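Local structure of thioesterase PA1618 (Pseudomonas aeruginosa, 4QD8) at residues L25-E30 and A63-S68; E35-S40 and G67-Y72. The protein probably hydrolyses acyl-coenzyme A thioesters, possibly including 1,4-dihydroxy-2-naphthoyl-CoA, as a hotdog-fold member of the PaaI thioesterase family. All coordinates share one frame; numbering follows the deposited sequence.

Contacts 1 and 2 both set a sheet strand against helix 56-72, and both are buried, contact 1 lying nearer the centre of the chain. Strands 28-32 and 36-42 follow each other in sequence and pair antiparallel, and the two helix segments share G67 and S68, which makes the contacts adjoining patches of one helix-sheet interface. They meet where L66 CD1 packs 3.6 Å from L37 CG. Contact 1 is mixed, with an isoleucine methyl against a serine hydroxyl and an aromatic ring against a backbone carbonyl and a leucine methyl; its helix segment also bonds to the second subunit. Contact 2 is smaller and centres on one leucine methyl.

Contact 1: L25-E30 and A63-S68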
loop_
_atom_site.group_PDB
_atom_site.type_symbol
_atom_site.label_atom_id
_atom_site.label_comp_id
_atom_site.label_asym_id
_atom_site.label_seq_id
_atom_site.Cartn_x
_atom_site.Cartn_y
_atom_site.Cartn_z
ATOM N N LEU A 25 13.972 20.900 -2.222
ATOM C CA LEU A 25 13.405 20.437 -3.492
ATOM C C LEU A 25 12.525 21.460 -4.203
ATOM O O LEU A 25 12.008 21.180 -5.277
ATOM C CB LEU A 25 12.617 19.140 -3.287
ATOM C CG LEU A 25 13.373 17.977 -2.644
ATOM C CD1 LEU A 25 12.457 16.756 -2.609
ATOM C CD2 LEU A 25 14.662 17.684 -3.412
ATOM N N GLY A 26 12.319 22.627 -3.598
ATOM C CA GLY A 26 11.507 23.650 -4.227
ATOM C C GLY A 26 10.012 23.425 -4.135
ATOM O O GLY A 26 9.248 23.956 -4.938
ATOM N N ILE A 27 9.580 22.655 -3.140
ATOM C CA ILE A 27 8.149 22.495 -2.902
ATOM C C ILE A 27 7.517 23.836 -2.541
ATOM O O ILE A 27 8.022 24.582 -1.694
ATOM C CB ILE A 27 7.857 21.424 -1.822
ATOM C CG1 ILE A 27 8.285 20.043 -2.322
ATOM C CG2 ILE A 27 6.365 21.419 -1.453
ATOM C CD1 ILE A 27 8.151 18.906 -1.266
ATOM N N ARG A 28 6.425 24.149 -3.225
ATOM C CA ARG A 28 5.741 25.416 -3.038
ATOM C C ARG A 28 4.266 25.157 -2.781
ATOM O O ARG A 28 3.580 24.596 -3.635
ATOM C CB ARG A 28 5.920 26.285 -4.293
ATOM C CG ARG A 28 5.293 27.668 -4.200
ATOM C CD ARG A 28 5.470 28.443 -5.505
ATOM N NE ARG A 28 4.650 27.903 -6.591
ATOM C CZ ARG A 28 4.982 27.949 -7.879
ATOM N NH1 ARG A 28 6.126 28.503 -8.255
ATOM N NH2 ARG A 28 4.175 27.423 -8.793
ATOM N N PHE A 29 3.782 25.547 -1.600
ATOM C CA PHE A 29 2.344 25.527 -1.344
ATOM C C PHE A 29 1.707 26.653 -2.142
ATOM O O PHE A 29 2.129 27.805 -2.018
ATOM C CB PHE A 29 2.062 25.664 0.153
ATOM C CG PHE A 29 2.493 24.455 0.934
ATOM C CD1 PHE A 29 3.807 24.314 1.346
ATOM C CD2 PHE A 29 1.592 23.434 1.205
ATOM C CE1 PHE A 29 4.221 23.175 2.036
ATOM C CE2 PHE A 29 1.988 22.303 1.890
ATOM C CZ PHE A 29 3.310 22.168 2.307
ATOM N N GLU A 30 0.711 26.309 -2.960
ATOM C CA GLU A 30 0.223 27.190 -4.019
ATOM C C GLU A 30 -1.184 27.703 -3.819
ATOM O O GLU A 30 -1.514 28.822 -4.219
ATOM C CB GLU A 30 0.191 26.428 -5.338
ATOM C CG GLU A 30 1.422 25.635 -5.629
ATOM C CD GLU A 30 1.680 25.559 -7.099
ATOM O OE1 GLU A 30 2.792 25.956 -7.513
ATOM O OE2 GLU A 30 0.767 25.104 -7.832
ATOM N N ALA A 63 3.934 14.412 -1.822
ATOM C CA ALA A 63 2.660 13.944 -1.273
ATOM C C ALA A 63 2.672 13.992 0.245
ATOM O O ALA A 63 1.699 14.449 0.871
ATOM C CB ALA A 63 2.358 12.529 -1.759
ATOM N N GLU A 64 3.767 13.531 0.841
ATOM C CA GLU A 64 3.846 13.467 2.305
ATOM C C GLU A 64 4.019 14.856 2.925
ATOM O O GLU A 64 3.479 15.118 4.003
ATOM C CB GLU A 64 4.921 12.471 2.781
ATOM C CG GLU A 64 4.827 12.200 4.275
ATOM C CD GLU A 64 5.257 10.795 4.707
ATOM O OE1 GLU A 64 5.274 9.832 3.888
ATOM O OE2 GLU A 64 5.548 10.676 5.907
ATOM N N SER A 65 4.734 15.755 2.245
ATOM C CA SER A 65 4.832 17.146 2.700
ATOM C C SER A 65 3.451 17.772 2.731
ATOM O O SER A 65 3.081 18.435 3.697
ATOM C CB SER A 65 5.703 17.991 1.755
ATOM O OG SER A 65 7.063 17.952 2.134
ATOM N N LEU A 66 2.709 17.562 1.654
ATOM C CA LEU A 66 1.406 18.168 1.471
ATOM C C LEU A 66 0.420 17.612 2.484
ATOM O O LEU A 66 -0.239 18.364 3.187
ATOM C CB LEU A 66 0.909 17.919 0.042
ATOM C CG LEU A 66 -0.463 18.488 -0.294
ATOM C CD1 LEU A 66 -0.506 19.981 0.034
ATOM C CD2 LEU A 66 -0.763 18.259 -1.759
ATOM N N GLY A 67 0.332 16.289 2.579
ATOM C CA GLY A 67 -0.593 15.676 3.518
ATOM C C GLY A 67 -0.252 15.927 4.975
ATOM O O GLY A 67 -1.162 16.076 5.802
ATOM N N SER A 68 1.034 15.965 5.309
ATOM C CA SER A 68 1.425 16.225 6.695
ATOM C C SER A 68 1.061 17.648 7.096
ATOM O O SER A 68 0.606 17.891 8.221
ATOM C CB SER A 68 2.916 15.983 6.905
ATOM O OG SER A 68 3.222 14.623 6.642
#
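I27, just before strand 28-32, and F29 within it run past S65 and L66 in the middle of helix 56-72, with CA atoms 8.4 Å apart for I27 and S65 and 7.9 Å for F29 and L66. Before them the chain leaves helix 21-25 through a Schellman motif, in which G26 has positive phi. I27 directs its side chain at the helix: CG1 lies anti to the carbonyl carbon (chi1 -66°), and its extended arm brings CD1 to 3.7 Å from S65 OG. The methyl touches the flank of the serine, whose hydroxyl has its polar partner across the dimer boundary, in a hydrogen bond with H55 of the second subunit. This is the core of the hotdog fold, a long helix wrapped by a curved antiparallel sheet. The neighbouring E64 also reaches the other copy, through a hydrogen bond between its OE1 and H91 NE2 of the second subunit. The F29 ring extends to the helix, its CZ-CE2 end arriving between S65 and L66. There CZ comes 4.0 Å from S65 O, the carbonyl oxygen lying at the ring edge near its plane, while CE2 rests 3.9 Å from L66 CD1, the two side chains crossing at a slant. With L66 CG anti to its own backbone N (chi1 179°) and chi2 at 54°, CD1 comes to the phenyl; the leucine also packs on A102 and A104 of strand 99-106. Within the helix, S68 bonds twice to E64 O, with its backbone N at 2.9 Å and its OG at 2.7 Å, approaching from opposite faces of the carbonyl plane.

Contact 2: E35-S40 and G67-Y72; sequences ESLTAS and GSMASY
L37 of strand 36-42 faces A70 in the last turns of helix 56-72, the two CA atoms 6.9 Å apart. One branch of the leucine does the touching. CG stands anti to the backbone N (chi1 -178°), which projects the isobutyl group from the strand toward the helix, and CD2 lies 4.0 Å from A70 N and 4.2 Å from A70 CB. The small alanine lets the strand come this near. L37 CD1 is turned away from the helix segment and lies 6.4 Å from A70 CB. The contact is looser at M69: CD2 of L37 meets only the start of that side chain, at CG, 4.4 Å away. Beyond CG the thioether bends off, its SD 6.2 Å from L37 CD2, and M69 packs instead on F29 and on S16 of a loop. W4, in the N-terminal loop, touches both L37 and A70 and covers the junction. In the hotdog arrangement, alternate residues of this strand face the helix, and the others lie on the reverse side of the sheet. There T38, partly exposed, rests on T101 and V103 of strand 99-106. E35, in the loop before the strand, is exposed. With methyl, methylene and alanine groups as its side-chain partners, the contact depends on apolar burial and shape, without a directional polar bond to fix the strand's position against the helix.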
loop_
_atom_site.group_PDB
_atom_site.type_symbol
_atom_site.label_atom_id
_atom_site.label_comp_id
_atom_site.label_asym_id
_atom_site.label_seq_id
_atom_site.Cartn_x
_atom_site.Cartn_y
_atom_site.Cartn_z
ATOM N N GLU A 35 -11.859 22.502 0.984
ATOM C CA GLU A 35 -11.779 21.045 0.982
ATOM C C GLU A 35 -10.425 20.512 0.555
ATOM O O GLU A 35 -10.239 19.305 0.508
ATOM C CB GLU A 35 -12.774 20.456 -0.009
ATOM C CG GLU A 35 -14.208 20.851 0.159
ATOM C CD GLU A 35 -15.022 20.390 -1.028
ATOM O OE1 GLU A 35 -14.399 19.974 -2.031
ATOM O OE2 GLU A 35 -16.270 20.440 -0.964
ATOM N N SER A 36 -9.501 21.385 0.182
ATOM C CA SER A 36 -8.251 20.884 -0.402
ATOM C C SER A 36 -7.075 21.820 -0.200
ATOM O O SER A 36 -7.247 23.007 0.083
ATOM C CB SER A 36 -8.436 20.599 -1.897
ATOM O OG SER A 36 -8.592 21.805 -2.630
ATOM N N LEU A 37 -5.872 21.267 -0.351
ATOM C CA LEU A 37 -4.639 22.033 -0.244
ATOM C C LEU A 37 -3.757 21.586 -1.405
ATOM O O LEU A 37 -3.725 20.402 -1.732
ATOM C CB LEU A 37 -3.965 21.761 1.101
ATOM C CG LEU A 37 -2.665 22.516 1.403
ATOM C CD1 LEU A 37 -2.860 24.032 1.367
ATOM C CD2 LEU A 37 -2.051 22.071 2.732
ATOM N N THR A 38 -3.072 22.534 -2.046
ATOM C CA THR A 38 -2.330 22.253 -3.285
ATOM C C THR A 38 -0.879 22.727 -3.163
ATOM O O THR A 38 -0.623 23.821 -2.657
ATOM C CB THR A 38 -3.001 22.956 -4.495
ATOM O OG1 THR A 38 -4.339 22.459 -4.674
ATOM C CG2 THR A 38 -2.203 22.730 -5.778
ATOM N N ALA A 39 0.070 21.891 -3.605
ATOM C CA ALA A 39 1.489 22.257 -3.643
ATOM C C ALA A 39 2.096 21.702 -4.918
ATOM O O ALA A 39 1.623 20.701 -5.436
ATOM C CB ALA A 39 2.236 21.684 -2.435
ATOM N N SER A 40 3.152 22.343 -5.408
ATOM C CA SER A 40 3.833 21.882 -6.608
ATOM C C SER A 40 5.329 21.791 -6.365
ATOM O O SER A 40 5.836 22.299 -5.362
ATOM C CB SER A 40 3.549 22.812 -7.783
ATOM O OG SER A 40 4.200 24.056 -7.592
ATOM N N GLY A 67 0.332 16.289 2.579
ATOM C CA GLY A 67 -0.593 15.676 3.518
ATOM C C GLY A 67 -0.252 15.927 4.975
ATOM O O GLY A 67 -1.162 16.076 5.802
ATOM N N SER A 68 1.034 15.965 5.309
ATOM C CA SER A 68 1.425 16.225 6.695
ATOM C C SER A 68 1.061 17.648 7.096
ATOM O O SER A 68 0.606 17.891 8.221
ATOM C CB SER A 68 2.916 15.983 6.905
ATOM O OG SER A 68 3.222 14.623 6.642
ATOM N N MET A 69 1.249 18.584 6.174
ATOM C CA MET A 69 0.894 19.975 6.439
ATOM C C MET A 69 -0.617 20.100 6.568
ATOM O O MET A 69 -1.125 20.804 7.451
ATOM C CB MET A 69 1.402 20.893 5.332
ATOM C CG MET A 69 1.249 22.366 5.655
ATOM S SD MET A 69 2.361 22.827 6.995
ATOM C CE MET A 69 3.936 22.808 6.137
ATOM N N ALA A 70 -1.343 19.412 5.696
ATOM C CA ALA A 70 -2.804 19.377 5.800
ATOM C C ALA A 70 -3.263 18.856 7.175
ATOM O O ALA A 70 -4.177 19.422 7.774
ATOM C CB ALA A 70 -3.396 18.556 4.684
ATOM N N SER A 71 -2.631 17.793 7.679
ATOM C CA SER A 71 -2.957 17.285 9.021
ATOM C C SER A 71 -2.671 18.303 10.108
ATOM O O SER A 71 -3.468 18.474 11.029
ATOM C CB SER A 71 -2.204 15.992 9.325
ATOM O OG SER A 71 -2.927 14.893 8.833
ATOM N N TYR A 72 -1.538 18.981 9.999
ATOM C CA TYR A 72 -1.204 20.014 10.969
ATOM C C TYR A 72 -2.227 21.135 11.037
ATOM O O TYR A 72 -2.465 21.691 12.112
ATOM C CB TYR A 72 0.195 20.556 10.704
ATOM C CG TYR A 72 1.197 19.857 11.566
ATOM C CD1 TYR A 72 1.344 20.210 12.905
ATOM C CD2 TYR A 72 1.968 18.812 11.066
ATOM C CE1 TYR A 72 2.256 19.559 13.718
ATOM C CE2 TYR A 72 2.879 18.158 11.868
ATOM C CZ TYR A 72 3.021 18.537 13.192
ATOM O OH TYR A 72 3.934 17.888 13.986
#